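Dimethyladenosine transferase, putative (Plasmodium falciparum, PDB 2H1R) probably methylates adenines of ribosomal RNA, using S-adenosyl-L-methionine as the methyl donor, as other members of its rRNA adenine dimethyltransferase family do. Local coordinates at residues K33-A38 / T57-P62; K117-L122 / L138-E143; I68-D73 / I100-P105; C51-L56 / K81-Y86; R130-C135 / S199-N204. All blocks are in the same frame, centred on the assembly; numbering follows the deposited sequence.

Overall arrangement
All five contacts lie on or around the Rossmann-like methyltransferase sheet; interactions 3 and 5 are at the surface, interaction 5 where the chain leaves the sheet for helix 205-216. Interaction 2 is buried throughout, a phenylalanine, two leucines and a serine, with one water at its margin. Interaction 1 is partly buried and apolar, and interaction 3, largely apolar too, lies between a strand and a loop. Interaction 4 is the polar one, an arginine gripping a loop, and interaction 5 joins an arginine and a leucine to one phenylalanine ring. Interactions 1 and 4 touch through Leu61 and Cys84, interactions 2 and 3 through Leu122 and Phe104.

Interaction 1: residues K33-A38 / T57-P62; sequences KIIYAA and TVKLLP
Ile35 carries the apolar part of this contact between helix 28-38 and helix 57-60, meeting Leu60 and the chain of Lys59 with different atoms. Its CD1 methyl comes within 3.6 Å of CD2 of Leu60, the closest approach between the two segments. CG1 of Ile35 turns away from its own carbonyl carbon (chi1 -68°), and the second bend of the chain (chi2 -57°) carries CD1 across to the leucine. Leu60 starts out across the line between the segments, but its branched end swings back, and CD2 is the branch that touches. The two side chains meet at a slant, methyl against methyl, while the backbones stay apart, with 7.5 Å between CA of Ile35 and CA of Leu60.

The second apolar touch uses the aliphatic part of a charged residue. CE of Lys59 lies 3.9 Å from CG1 of Ile35, in a chain bent at chi3 and chi4.

The polar end of Lys59 has a separate role: NZ forms a salt bridge with OD1 of Asp32, one residue before 33-38. The lysine thus joins the two helices by charge as well as by its methylenes.

Ile35 also touches Leu63 in the loop beyond. Leu60 packs inward on Thr111 of strand 109-113, and Val58 and Leu61 reach Cys84 of helix 74-86, placing the short helix 57-60 between helices 28-38 and 74-86.

Interaction 2: residues K117-L122 / L138-E143; sequences KISSPL and LMFQKE
Phe140 turns the edge of its ring to Ser119, whose OG lies near the ring plane, 3.7 Å from CD1 of the phenylalanine. CB of Ser119 lies 3.9 Å from the same CD1 of Phe140, displaced from the ring plane. The ring is directed toward helix 119-128 by a first torsion that sets CG opposite the carbonyl carbon (chi1 -65°). Farther along it, Leu122 approaches at a slant: its CD2 methyl is 4.2 Å from CZ of Phe140, and the same methyl lies 4.2 Å from CD2 of Leu138. One leucine branch therefore bridges two residues whose side chains leave the strand on the same side, Leu138 and Phe140. Leu122 has CG opposite its backbone N (chi1 176°), which brings this branch down onto the strand.

Polar groups at the margin are joined through water 1. It lies in the plane of the Phe140 ring at its edge, 2.7 Å from OG of Ser119, and accepts a bond from the backbone N of Gln141 at 3.0 Å. The principal partner of the serine hydroxyl within the protein is the carbonyl oxygen of Tyr116, just before the segment, so OG is held by that carbonyl and by the water. Phe140 additionally meets the ring of Phe144 and the side chain of Ile123.

Helix 119-128 here packs on strand 135-141 in the beta-alpha-beta unit that also contains strand 109-113. This is the crossover arrangement of class I methyltransferases, with the side chain of Phe140 about 7 Å from that of Asn113, which is predicted to bind S-adenosyl-L-methionine.

Interaction 3: residues I68-D73 / I100-P105; sequences ITIDID and IKTVFP
Ile70 leaves the C-terminal end of strand 66-70 with its CB directed at the loop 100-105, and each of its branches finds a partner there. CG2, placed opposite the backbone N, lies 3.8 Å from OG1 of Thr102. The other branch leads from CB through CG1, extended at chi2 (169°), to CD1, which meets two residues. Its nearest neighbour is CG2 of Thr102, at 3.7 Å; isoleucine and threonine reach toward each other tip to tip. CD1 is also 3.9 Å from CE1 of Phe104, whose side chain crosses that of Ile70 at about a right angle. Phe104 starts out across the contact, and CD1 and CE1, along one side of its ring, come near the isoleucine methyl.

This strand is one of the parallel strands of the Rossmann-like sheet of class I methyltransferases, and the turn after it holds Asp71, predicted to bind S-adenosyl-L-methionine. OD2 of Asp71 accepts from the backbone N of Asp73 at 2.8 Å, closing an Asx turn just before helix 74-86.

One strand repeat earlier, Ile68 reaches the same loop. Its CD1 lies 3.7 Å from CG of Pro105 and 3.9 Å from CB of that proline, the two side chains overlapping flank to flank. Beyond the segments, Lys125 makes a cation-pi contact with Phe104 and its NZ hydrogen-bonds the carbonyl oxygen of Thr102, while Phe104 packs on Leu47 and Ile49 of strand 45-49.

Interaction 4: residues C51-L56 / K81-Y86; sequences CGTGNL and KKRCLY
Arg83 grips the loop 51-56 through NH1, which donates to two oxygens. The bond to OD1 of Asn55 is 2.8 Å long and nearly straight (167°), lying in the planes of both the amide carbonyl and the guanidinium. The second, to the backbone O of Thr53, is 3.0 Å; the oxygen keeps to the guanidinium plane, but the nitrogen stands above the carbonyl plane. NH2 adds a weak bond of 3.4 Å to OD1 of Asn55. Amide and guanidinium are turned 74° against each other.

The arginine spans the distance because its chain is extended from CG to NE, starting with CG opposite the backbone N (chi1 -179°). NE forms a salt bridge with Glu87, just after the helix, a second hold on the guanidinium.

Cys51 to Gly54 form a type II' beta turn in the glycine-rich loop after strand 45-49, the characteristic cofactor-binding loop of class I methyltransferases, where neighbouring Gly50 is predicted to bind S-adenosyl-L-methionine. Packing surrounds the bonds: O of Gly54 stands 3.5 Å above one guanidinium face, offset toward its rim. CD of Arg83 passes 3.7 Å from O of Thr53, and Val58 touches the arginine from helix 57-60.

Interaction 5: residues R130-C135 / S199-N204; sequences RPLFKC and SSFLTN
The Phe201 ring has Leu132 over one face and the guanidinium of Arg130 at its edge. CD1 of Leu132 sits 4.0 Å from the ring centroid and 17° off the normal, a CH-pi contact. The other methyl spreads toward the rim, with CD2 of Leu132 3.7 Å from CD2 of Phe201. The leucine and phenylalanine chains run antiparallel, side by side, so that both leucine methyls meet the ring.

Arg130 comes differently: NH1 lies near the ring plane, 3.6 Å from CD1 of Phe201, while the ring edge points at one face of the guanidinium. The two planes are 88° apart, almost perpendicular, so the charged group stands against the ring edge and is not stacked on the aromatic face. NH2 of Arg130 is 3.7 Å from the same CD1 of Phe201. The arginine chain begins across the contact, and a bend at chi2 (-62°) brings its end round to the phenylalanine. Its polar partner lies outside the segments: NH2 donates to the carbonyl oxygen of Ile127, which ties the guanidinium back to helix 119-128.

Phe201 belongs to the short 3-10 segment 199-202 and also meets the ring of Phe167 at the end of helix 159-167, while Leu132 touches Glu198. The contact thereby joins the loop from helix 119-128 to strand 135-141 with the connection from strand 189-196 to helix 205-216.

Interaction 1: residues K33-A38 / T57-P62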
# COMPACT_ATOMS: atom_id res chain seq x y z
N LYS A 33 -14.71 15.82 -6.49
CA LYS A 33 -14.76 14.73 -5.52
C LYS A 33 -13.37 14.44 -4.96
O LYS A 33 -13.25 14.11 -3.77
CB LYS A 33 -15.30 13.47 -6.18
CG LYS A 33 -16.76 13.58 -6.62
CD LYS A 33 -17.39 12.23 -6.84
CE LYS A 33 -17.68 11.55 -5.50
NZ LYS A 33 -18.80 10.55 -5.60
N ILE A 34 -12.35 14.53 -5.81
CA ILE A 34 -10.96 14.33 -5.36
C ILE A 34 -10.63 15.37 -4.28
O ILE A 34 -10.12 15.05 -3.21
CB ILE A 34 -10.00 14.42 -6.58
CG1 ILE A 34 -10.12 13.15 -7.43
CG2 ILE A 34 -8.52 14.61 -6.18
CD1 ILE A 34 -9.44 13.24 -8.82
N ILE A 35 -10.92 16.64 -4.59
CA ILE A 35 -10.60 17.77 -3.71
C ILE A 35 -11.32 17.62 -2.36
O ILE A 35 -10.73 17.81 -1.31
CB ILE A 35 -11.00 19.11 -4.38
CG1 ILE A 35 -10.14 19.41 -5.60
CG2 ILE A 35 -11.06 20.28 -3.35
CD1 ILE A 35 -8.63 19.47 -5.30
N TYR A 36 -12.60 17.25 -2.41
CA TYR A 36 -13.39 17.06 -1.18
C TYR A 36 -12.79 15.95 -0.30
O TYR A 36 -12.65 16.11 0.92
CB TYR A 36 -14.85 16.74 -1.50
CG TYR A 36 -15.74 16.57 -0.28
CD1 TYR A 36 -16.44 17.66 0.26
CD2 TYR A 36 -15.88 15.34 0.34
CE1 TYR A 36 -17.26 17.52 1.38
CE2 TYR A 36 -16.68 15.18 1.46
CZ TYR A 36 -17.37 16.27 1.98
OH TYR A 36 -18.18 16.10 3.09
N ALA A 37 -12.43 14.84 -0.92
CA ALA A 37 -11.81 13.73 -0.21
C ALA A 37 -10.45 14.09 0.42
O ALA A 37 -10.11 13.58 1.49
CB ALA A 37 -11.62 12.53 -1.20
N ALA A 38 -9.65 14.89 -0.29
CA ALA A 38 -8.28 15.20 0.13
C ALA A 38 -8.21 16.09 1.39
O ALA A 38 -7.23 15.98 2.12
CB ALA A 38 -7.47 15.82 -1.01
N THR A 57 -4.29 20.33 -10.97
CA THR A 57 -3.25 21.23 -10.42
C THR A 57 -3.79 22.61 -10.04
O THR A 57 -3.55 23.09 -8.92
CB THR A 57 -2.09 21.41 -11.40
OG1 THR A 57 -1.67 20.14 -11.88
CG2 THR A 57 -0.88 22.08 -10.70
N VAL A 58 -4.52 23.23 -10.96
CA VAL A 58 -5.01 24.58 -10.73
C VAL A 58 -6.03 24.63 -9.59
O VAL A 58 -6.25 25.70 -8.99
CB VAL A 58 -5.54 25.23 -12.05
CG1 VAL A 58 -4.41 25.29 -13.11
CG2 VAL A 58 -6.79 24.51 -12.61
N LYS A 59 -6.63 23.48 -9.26
CA LYS A 59 -7.60 23.43 -8.18
C LYS A 59 -6.93 23.19 -6.85
O LYS A 59 -7.49 23.55 -5.79
CB LYS A 59 -8.67 22.34 -8.43
CG LYS A 59 -9.64 22.64 -9.57
CD LYS A 59 -10.48 21.41 -9.89
CE LYS A 59 -11.53 21.10 -8.82
NZ LYS A 59 -12.61 22.13 -8.84
N LEU A 60 -5.77 22.53 -6.89
CA LEU A 60 -4.95 22.24 -5.69
C LEU A 60 -4.19 23.46 -5.14
O LEU A 60 -4.11 23.65 -3.94
CB LEU A 60 -3.91 21.13 -6.00
CG LEU A 60 -4.45 19.71 -6.31
CD1 LEU A 60 -3.31 18.90 -6.87
CD2 LEU A 60 -5.02 19.06 -5.06
N LEU A 61 -3.62 24.23 -6.04
CA LEU A 61 -2.75 25.38 -5.70
C LEU A 61 -3.30 26.47 -4.73
O LEU A 61 -2.59 26.92 -3.83
CB LEU A 61 -2.22 25.99 -7.00
CG LEU A 61 -1.16 25.19 -7.78
CD1 LEU A 61 -1.05 25.66 -9.19
CD2 LEU A 61 0.19 25.29 -7.06
N PRO A 62 -4.54 26.93 -4.93
CA PRO A 62 -5.16 27.85 -3.96
C PRO A 62 -5.50 27.20 -2.61
O PRO A 62 -5.73 27.92 -1.63
CB PRO A 62 -6.40 28.36 -4.69
CG PRO A 62 -6.73 27.22 -5.65
CD PRO A 62 -5.43 26.69 -6.09

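Interaction 2: residues K117-L122 / L138-E143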
# COMPACT_ATOMS: atom_id res chain seq x y z
N LYS A 117 0.43 -0.73 -14.72
CA LYS A 117 1.69 -1.49 -14.60
C LYS A 117 2.55 -1.13 -13.38
O LYS A 117 3.32 -1.96 -12.88
CB LYS A 117 2.53 -1.36 -15.89
N ILE A 118 2.43 0.10 -12.88
CA ILE A 118 3.14 0.48 -11.66
C ILE A 118 2.23 0.61 -10.42
O ILE A 118 2.62 1.23 -9.44
CB ILE A 118 4.00 1.77 -11.84
CG1 ILE A 118 3.16 2.94 -12.35
CG2 ILE A 118 5.20 1.48 -12.75
CD1 ILE A 118 3.81 4.29 -12.17
N SER A 119 1.04 -0.00 -10.45
CA SER A 119 0.12 0.14 -9.31
C SER A 119 0.64 -0.45 -8.01
O SER A 119 0.69 0.23 -6.98
CB SER A 119 -1.25 -0.43 -9.63
OG SER A 119 -1.81 0.30 -10.68
N SER A 120 1.03 -1.72 -8.06
CA SER A 120 1.58 -2.37 -6.89
C SER A 120 2.88 -1.70 -6.40
O SER A 120 3.02 -1.46 -5.18
CB SER A 120 1.77 -3.87 -7.14
OG SER A 120 2.37 -4.46 -6.02
N PRO A 121 3.83 -1.39 -7.33
CA PRO A 121 5.03 -0.64 -6.92
C PRO A 121 4.70 0.69 -6.23
O PRO A 121 5.39 1.07 -5.27
CB PRO A 121 5.74 -0.36 -8.24
CG PRO A 121 5.30 -1.45 -9.17
CD PRO A 121 3.87 -1.74 -8.76
N LEU A 122 3.69 1.40 -6.71
CA LEU A 122 3.29 2.66 -6.07
C LEU A 122 2.83 2.43 -4.62
O LEU A 122 3.25 3.15 -3.72
CB LEU A 122 2.21 3.40 -6.86
CG LEU A 122 1.80 4.65 -6.06
CD1 LEU A 122 2.88 5.79 -6.12
CD2 LEU A 122 0.40 5.14 -6.35
N LEU A 138 -6.12 8.39 -4.61
CA LEU A 138 -5.43 7.68 -5.70
C LEU A 138 -6.44 7.09 -6.68
O LEU A 138 -7.39 6.43 -6.25
CB LEU A 138 -4.50 6.58 -5.13
CG LEU A 138 -3.42 6.99 -4.08
CD1 LEU A 138 -2.77 5.78 -3.37
CD2 LEU A 138 -2.35 7.84 -4.66
N MET A 139 -6.23 7.29 -7.97
CA MET A 139 -7.07 6.64 -8.98
C MET A 139 -6.35 5.44 -9.59
O MET A 139 -5.19 5.54 -10.01
CB MET A 139 -7.54 7.66 -10.01
CG MET A 139 -8.32 7.06 -11.15
SD MET A 139 -9.17 8.38 -12.01
CE MET A 139 -7.86 9.00 -13.01
N PHE A 140 -7.02 4.29 -9.56
CA PHE A 140 -6.48 3.04 -10.10
C PHE A 140 -7.47 2.42 -11.07
O PHE A 140 -8.68 2.58 -10.95
CB PHE A 140 -6.23 2.00 -8.98
CG PHE A 140 -5.16 2.37 -7.98
CD1 PHE A 140 -3.81 2.20 -8.28
CD2 PHE A 140 -5.51 2.80 -6.70
CE1 PHE A 140 -2.82 2.51 -7.35
CE2 PHE A 140 -4.52 3.11 -5.75
CZ PHE A 140 -3.16 2.97 -6.08
N GLN A 141 -6.96 1.63 -12.01
CA GLN A 141 -7.83 0.77 -12.80
C GLN A 141 -8.72 -0.07 -11.87
O GLN A 141 -8.26 -0.48 -10.79
CB GLN A 141 -6.95 -0.09 -13.72
CG GLN A 141 -7.62 -0.53 -15.01
CD GLN A 141 -6.67 -1.27 -15.95
OE1 GLN A 141 -5.73 -0.69 -16.48
NE2 GLN A 141 -6.96 -2.55 -16.18
N LYS A 142 -9.99 -0.29 -12.24
CA LYS A 142 -11.01 -0.84 -11.35
C LYS A 142 -10.62 -2.14 -10.64
O LYS A 142 -10.92 -2.34 -9.46
CB LYS A 142 -12.32 -1.09 -12.12
CG LYS A 142 -13.48 -1.65 -11.27
CD LYS A 142 -14.72 -1.99 -12.13
CE LYS A 142 -14.59 -3.34 -12.86
NZ LYS A 142 -15.74 -3.56 -13.80
N GLU A 143 -9.96 -3.02 -11.40
CA GLU A 143 -9.65 -4.38 -10.96
C GLU A 143 -8.65 -4.30 -9.79
O GLU A 143 -8.82 -4.99 -8.76
CB GLU A 143 -9.06 -5.19 -12.14
CG GLU A 143 -9.86 -5.18 -13.52
CD GLU A 143 -9.96 -3.82 -14.26
OE1 GLU A 143 -10.89 -3.05 -14.00
OE2 GLU A 143 -9.14 -3.53 -15.16
O HOH W 1 -4.00 1.35 -11.83

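Interaction 3: residues I68-D73 / I100-P105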
# COMPACT_ATOMS: atom_id res chain seq x y z
N ILE A 68 3.84 20.05 -5.49
CA ILE A 68 4.99 19.51 -6.22
C ILE A 68 4.39 18.49 -7.15
O ILE A 68 3.59 17.64 -6.74
CB ILE A 68 6.02 18.87 -5.28
CG1 ILE A 68 6.57 19.92 -4.28
CG2 ILE A 68 7.17 18.24 -6.10
CD1 ILE A 68 7.23 19.32 -3.05
N THR A 69 4.72 18.61 -8.42
CA THR A 69 4.15 17.68 -9.38
C THR A 69 5.26 16.90 -10.08
O THR A 69 6.35 17.43 -10.31
CB THR A 69 3.20 18.39 -10.36
OG1 THR A 69 2.69 17.45 -11.30
CG2 THR A 69 3.89 19.50 -11.08
N ILE A 70 4.97 15.63 -10.36
CA ILE A 70 5.89 14.73 -11.05
C ILE A 70 5.12 14.22 -12.27
O ILE A 70 4.08 13.57 -12.12
CB ILE A 70 6.31 13.51 -10.17
CG1 ILE A 70 7.04 13.98 -8.90
CG2 ILE A 70 7.18 12.53 -10.97
CD1 ILE A 70 7.26 12.89 -7.83
N ASP A 71 5.62 14.54 -13.47
CA ASP A 71 5.10 13.94 -14.70
C ASP A 71 6.23 13.35 -15.56
O ASP A 71 7.38 13.82 -15.52
CB ASP A 71 4.26 14.94 -15.50
CG ASP A 71 3.41 14.28 -16.60
OD1 ASP A 71 2.17 14.12 -16.41
OD2 ASP A 71 3.99 13.91 -17.66
N ILE A 72 5.88 12.32 -16.32
CA ILE A 72 6.84 11.59 -17.15
C ILE A 72 7.31 12.40 -18.36
O ILE A 72 8.40 12.15 -18.86
CB ILE A 72 6.28 10.20 -17.57
CG1 ILE A 72 7.39 9.13 -17.58
CG2 ILE A 72 5.47 10.30 -18.89
CD1 ILE A 72 6.93 7.72 -17.96
N ASP A 73 6.50 13.37 -18.81
CA ASP A 73 6.83 14.18 -20.00
C ASP A 73 7.13 15.65 -19.72
O ASP A 73 6.30 16.39 -19.18
CB ASP A 73 5.73 14.09 -21.07
CG ASP A 73 6.05 14.95 -22.31
OD1 ASP A 73 6.91 14.56 -23.13
OD2 ASP A 73 5.45 16.04 -22.44
N ILE A 100 8.13 5.89 -9.75
CA ILE A 100 8.76 4.90 -8.89
C ILE A 100 10.24 5.25 -8.75
O ILE A 100 10.83 5.08 -7.68
CB ILE A 100 8.58 3.45 -9.44
CG1 ILE A 100 7.09 3.09 -9.56
CG2 ILE A 100 9.33 2.42 -8.57
CD1 ILE A 100 6.27 3.27 -8.27
N LYS A 101 10.81 5.75 -9.86
CA LYS A 101 12.19 6.25 -9.92
C LYS A 101 12.42 7.49 -9.06
O LYS A 101 13.28 7.47 -8.19
CB LYS A 101 12.57 6.55 -11.37
N THR A 102 11.64 8.56 -9.30
CA THR A 102 11.76 9.83 -8.57
C THR A 102 11.73 9.67 -7.04
O THR A 102 10.84 9.02 -6.50
CB THR A 102 10.62 10.83 -8.96
OG1 THR A 102 10.58 10.99 -10.38
CG2 THR A 102 10.83 12.20 -8.30
N VAL A 103 12.71 10.26 -6.36
CA VAL A 103 12.65 10.30 -4.89
C VAL A 103 11.50 11.23 -4.51
O VAL A 103 11.40 12.34 -5.03
CB VAL A 103 13.99 10.76 -4.25
CG1 VAL A 103 14.37 12.20 -4.64
CG2 VAL A 103 13.95 10.60 -2.71
N PHE A 104 10.60 10.76 -3.65
CA PHE A 104 9.50 11.61 -3.21
C PHE A 104 10.00 12.64 -2.21
O PHE A 104 10.74 12.29 -1.28
CB PHE A 104 8.36 10.80 -2.58
CG PHE A 104 7.49 10.05 -3.56
CD1 PHE A 104 7.64 10.22 -4.94
CD2 PHE A 104 6.49 9.21 -3.10
CE1 PHE A 104 6.82 9.51 -5.84
CE2 PHE A 104 5.67 8.51 -3.98
CZ PHE A 104 5.84 8.66 -5.36
N PRO A 105 9.58 13.91 -2.37
CA PRO A 105 9.80 14.93 -1.33
C PRO A 105 8.96 14.64 -0.09
O PRO A 105 8.10 13.75 -0.12
CB PRO A 105 9.27 16.20 -1.99
CG PRO A 105 8.21 15.72 -2.93
CD PRO A 105 8.83 14.46 -3.52

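Interaction 4: residues C51-L56 / K81-Y86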
# COMPACT_ATOMS: atom_id res chain seq x y z
N CYS A 51 0.26 15.21 -13.84
CA CYS A 51 -0.55 16.44 -13.86
C CYS A 51 -1.37 16.70 -15.14
O CYS A 51 -2.20 17.62 -15.16
CB CYS A 51 0.31 17.66 -13.50
SG CYS A 51 1.68 17.92 -14.62
N GLY A 52 -1.17 15.89 -16.17
CA GLY A 52 -1.87 16.08 -17.44
C GLY A 52 -1.82 17.51 -17.94
O GLY A 52 -0.74 18.08 -18.12
N THR A 53 -2.99 18.10 -18.15
CA THR A 53 -3.08 19.47 -18.66
C THR A 53 -3.14 20.51 -17.51
O THR A 53 -3.26 21.72 -17.75
CB THR A 53 -4.34 19.64 -19.49
OG1 THR A 53 -5.48 19.38 -18.66
CG2 THR A 53 -4.35 18.67 -20.67
N GLY A 54 -3.07 20.02 -16.27
CA GLY A 54 -3.07 20.87 -15.08
C GLY A 54 -4.46 21.18 -14.60
O GLY A 54 -4.64 22.11 -13.79
N ASN A 55 -5.46 20.43 -15.07
CA ASN A 55 -6.86 20.62 -14.64
C ASN A 55 -7.09 20.43 -13.13
O ASN A 55 -7.81 21.21 -12.51
CB ASN A 55 -7.80 19.70 -15.42
CG ASN A 55 -8.38 20.35 -16.66
OD1 ASN A 55 -7.93 21.42 -17.06
ND2 ASN A 55 -9.39 19.71 -17.26
N LEU A 56 -6.48 19.39 -12.55
CA LEU A 56 -6.48 19.23 -11.08
C LEU A 56 -5.45 20.15 -10.36
O LEU A 56 -5.74 20.71 -9.29
CB LEU A 56 -6.22 17.77 -10.69
CG LEU A 56 -6.24 17.49 -9.17
CD1 LEU A 56 -7.61 17.73 -8.57
CD2 LEU A 56 -5.72 16.07 -8.85
N LYS A 81 2.93 24.58 -16.03
CA LYS A 81 3.68 25.69 -15.44
C LYS A 81 3.21 27.04 -15.96
O LYS A 81 2.84 27.90 -15.18
CB LYS A 81 5.17 25.51 -15.70
CG LYS A 81 5.99 25.23 -14.44
CD LYS A 81 6.62 26.53 -13.89
CE LYS A 81 6.02 27.02 -12.54
NZ LYS A 81 4.58 27.49 -12.63
N LYS A 82 3.17 27.22 -17.28
CA LYS A 82 2.64 28.46 -17.89
C LYS A 82 1.22 28.75 -17.47
O LYS A 82 0.88 29.91 -17.16
CB LYS A 82 2.71 28.40 -19.41
CG LYS A 82 4.11 28.61 -19.94
CD LYS A 82 4.22 28.27 -21.43
CE LYS A 82 5.68 28.25 -21.85
NZ LYS A 82 5.84 27.56 -23.17
N ARG A 83 0.40 27.72 -17.47
CA ARG A 83 -1.00 27.85 -17.09
C ARG A 83 -1.16 28.35 -15.66
O ARG A 83 -1.93 29.28 -15.41
CB ARG A 83 -1.71 26.51 -17.23
CG ARG A 83 -3.17 26.59 -16.89
CD ARG A 83 -3.82 25.25 -16.89
NE ARG A 83 -5.22 25.41 -16.54
CZ ARG A 83 -6.10 24.44 -16.58
NH1 ARG A 83 -5.74 23.23 -16.97
NH2 ARG A 83 -7.36 24.70 -16.22
N CYS A 84 -0.46 27.72 -14.74
CA CYS A 84 -0.58 28.06 -13.32
C CYS A 84 -0.08 29.50 -13.04
O CYS A 84 -0.75 30.26 -12.35
CB CYS A 84 0.14 27.02 -12.47
SG CYS A 84 -0.70 25.35 -12.59
N LEU A 85 1.07 29.86 -13.62
CA LEU A 85 1.61 31.22 -13.54
C LEU A 85 0.57 32.22 -14.04
O LEU A 85 0.25 33.19 -13.34
CB LEU A 85 2.90 31.34 -14.36
CG LEU A 85 4.18 30.75 -13.76
CD1 LEU A 85 5.30 30.65 -14.78
CD2 LEU A 85 4.65 31.59 -12.55
N TYR A 86 0.02 31.95 -15.22
CA TYR A 86 -1.03 32.78 -15.83
C TYR A 86 -2.23 33.03 -14.94
O TYR A 86 -2.82 34.14 -14.95
CB TYR A 86 -1.51 32.16 -17.15
CG TYR A 86 -2.48 33.05 -17.90
CD1 TYR A 86 -2.01 34.11 -18.67
CD2 TYR A 86 -3.86 32.85 -17.82
CE1 TYR A 86 -2.90 34.96 -19.35
CE2 TYR A 86 -4.76 33.68 -18.50
CZ TYR A 86 -4.26 34.73 -19.27
OH TYR A 86 -5.12 35.57 -19.97

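Interaction 5: residues R130-C135 / S199-N204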
# COMPACT_ATOMS: atom_id res chain seq x y z
N ARG A 130 8.79 7.89 4.15
CA ARG A 130 9.03 8.58 5.42
C ARG A 130 9.32 10.07 5.16
O ARG A 130 9.97 10.40 4.17
CB ARG A 130 10.21 7.97 6.18
CG ARG A 130 10.08 6.51 6.62
CD ARG A 130 8.92 6.30 7.60
NE ARG A 130 8.81 4.89 7.98
CZ ARG A 130 8.10 3.97 7.31
NH1 ARG A 130 8.08 2.71 7.75
NH2 ARG A 130 7.40 4.31 6.23
N PRO A 131 8.79 10.97 6.01
CA PRO A 131 7.88 10.77 7.14
C PRO A 131 6.45 10.43 6.70
O PRO A 131 6.11 10.61 5.54
CB PRO A 131 7.87 12.15 7.80
CG PRO A 131 8.09 13.08 6.69
CD PRO A 131 9.11 12.40 5.83
N LEU A 132 5.63 9.98 7.63
CA LEU A 132 4.28 9.55 7.29
C LEU A 132 3.51 10.75 6.78
O LEU A 132 3.74 11.88 7.21
CB LEU A 132 3.56 8.94 8.50
CG LEU A 132 3.73 7.44 8.83
CD1 LEU A 132 5.14 6.90 8.62
CD2 LEU A 132 3.24 7.15 10.24
N PHE A 133 2.61 10.49 5.83
CA PHE A 133 1.81 11.53 5.20
C PHE A 133 0.40 11.46 5.77
O PHE A 133 0.06 10.50 6.48
CB PHE A 133 1.87 11.38 3.67
CG PHE A 133 1.38 10.06 3.17
CD1 PHE A 133 0.01 9.83 2.99
CD2 PHE A 133 2.28 9.02 2.89
CE1 PHE A 133 -0.46 8.60 2.54
CE2 PHE A 133 1.82 7.78 2.44
CZ PHE A 133 0.44 7.57 2.26
N LYS A 134 -0.41 12.49 5.52
CA LYS A 134 -1.72 12.58 6.16
C LYS A 134 -2.76 11.77 5.39
O LYS A 134 -3.63 11.11 5.98
CB LYS A 134 -2.21 14.02 6.17
CG LYS A 134 -1.73 14.91 7.27
CD LYS A 134 -2.51 16.23 7.19
CE LYS A 134 -1.74 17.38 7.86
NZ LYS A 134 -2.48 18.71 7.79
N CYS A 135 -2.73 11.91 4.06
CA CYS A 135 -3.66 11.16 3.22
C CYS A 135 -3.27 11.13 1.76
O CYS A 135 -2.49 11.95 1.31
CB CYS A 135 -5.09 11.65 3.43
SG CYS A 135 -5.89 12.51 2.12
N SER A 199 0.73 3.84 14.18
CA SER A 199 1.30 2.77 15.04
C SER A 199 1.64 1.49 14.28
O SER A 199 2.38 0.63 14.75
CB SER A 199 0.36 2.45 16.18
OG SER A 199 -0.82 1.85 15.65
N SER A 200 1.12 1.38 13.08
CA SER A 200 1.38 0.23 12.26
C SER A 200 2.80 0.26 11.72
O SER A 200 3.38 -0.78 11.38
CB SER A 200 0.35 0.15 11.14
OG SER A 200 -0.83 -0.45 11.64
N PHE A 201 3.36 1.46 11.64
CA PHE A 201 4.72 1.59 11.20
C PHE A 201 5.79 1.08 12.19
O PHE A 201 6.96 1.04 11.86
CB PHE A 201 4.95 2.97 10.61
CG PHE A 201 4.05 3.24 9.43
CD1 PHE A 201 4.53 3.10 8.14
CD2 PHE A 201 2.68 3.51 9.62
CE1 PHE A 201 3.67 3.30 7.03
CE2 PHE A 201 1.83 3.72 8.53
CZ PHE A 201 2.33 3.62 7.25
N LEU A 202 5.37 0.62 13.35
CA LEU A 202 6.26 -0.13 14.23
C LEU A 202 6.57 -1.55 13.68
O LEU A 202 7.61 -2.16 14.02
CB LEU A 202 5.63 -0.18 15.62
CG LEU A 202 5.42 1.20 16.25
CD1 LEU A 202 4.74 1.09 17.59
CD2 LEU A 202 6.76 1.83 16.40
N THR A 203 5.73 -2.02 12.77
CA THR A 203 5.92 -3.36 12.16
C THR A 203 7.14 -3.43 11.25
O THR A 203 7.38 -2.52 10.46
CB THR A 203 4.70 -3.72 11.30
OG1 THR A 203 3.55 -3.73 12.14
CG2 THR A 203 4.87 -5.11 10.69
N ASN A 204 7.94 -4.49 11.37
CA ASN A 204 9.05 -4.72 10.49
C ASN A 204 8.50 -5.24 9.17
O ASN A 204 8.07 -6.42 9.08
CB ASN A 204 10.02 -5.72 11.11
CG ASN A 204 11.18 -6.04 10.21
OD1 ASN A 204 11.20 -5.67 9.04
ND2 ASN A 204 12.16 -6.75 10.75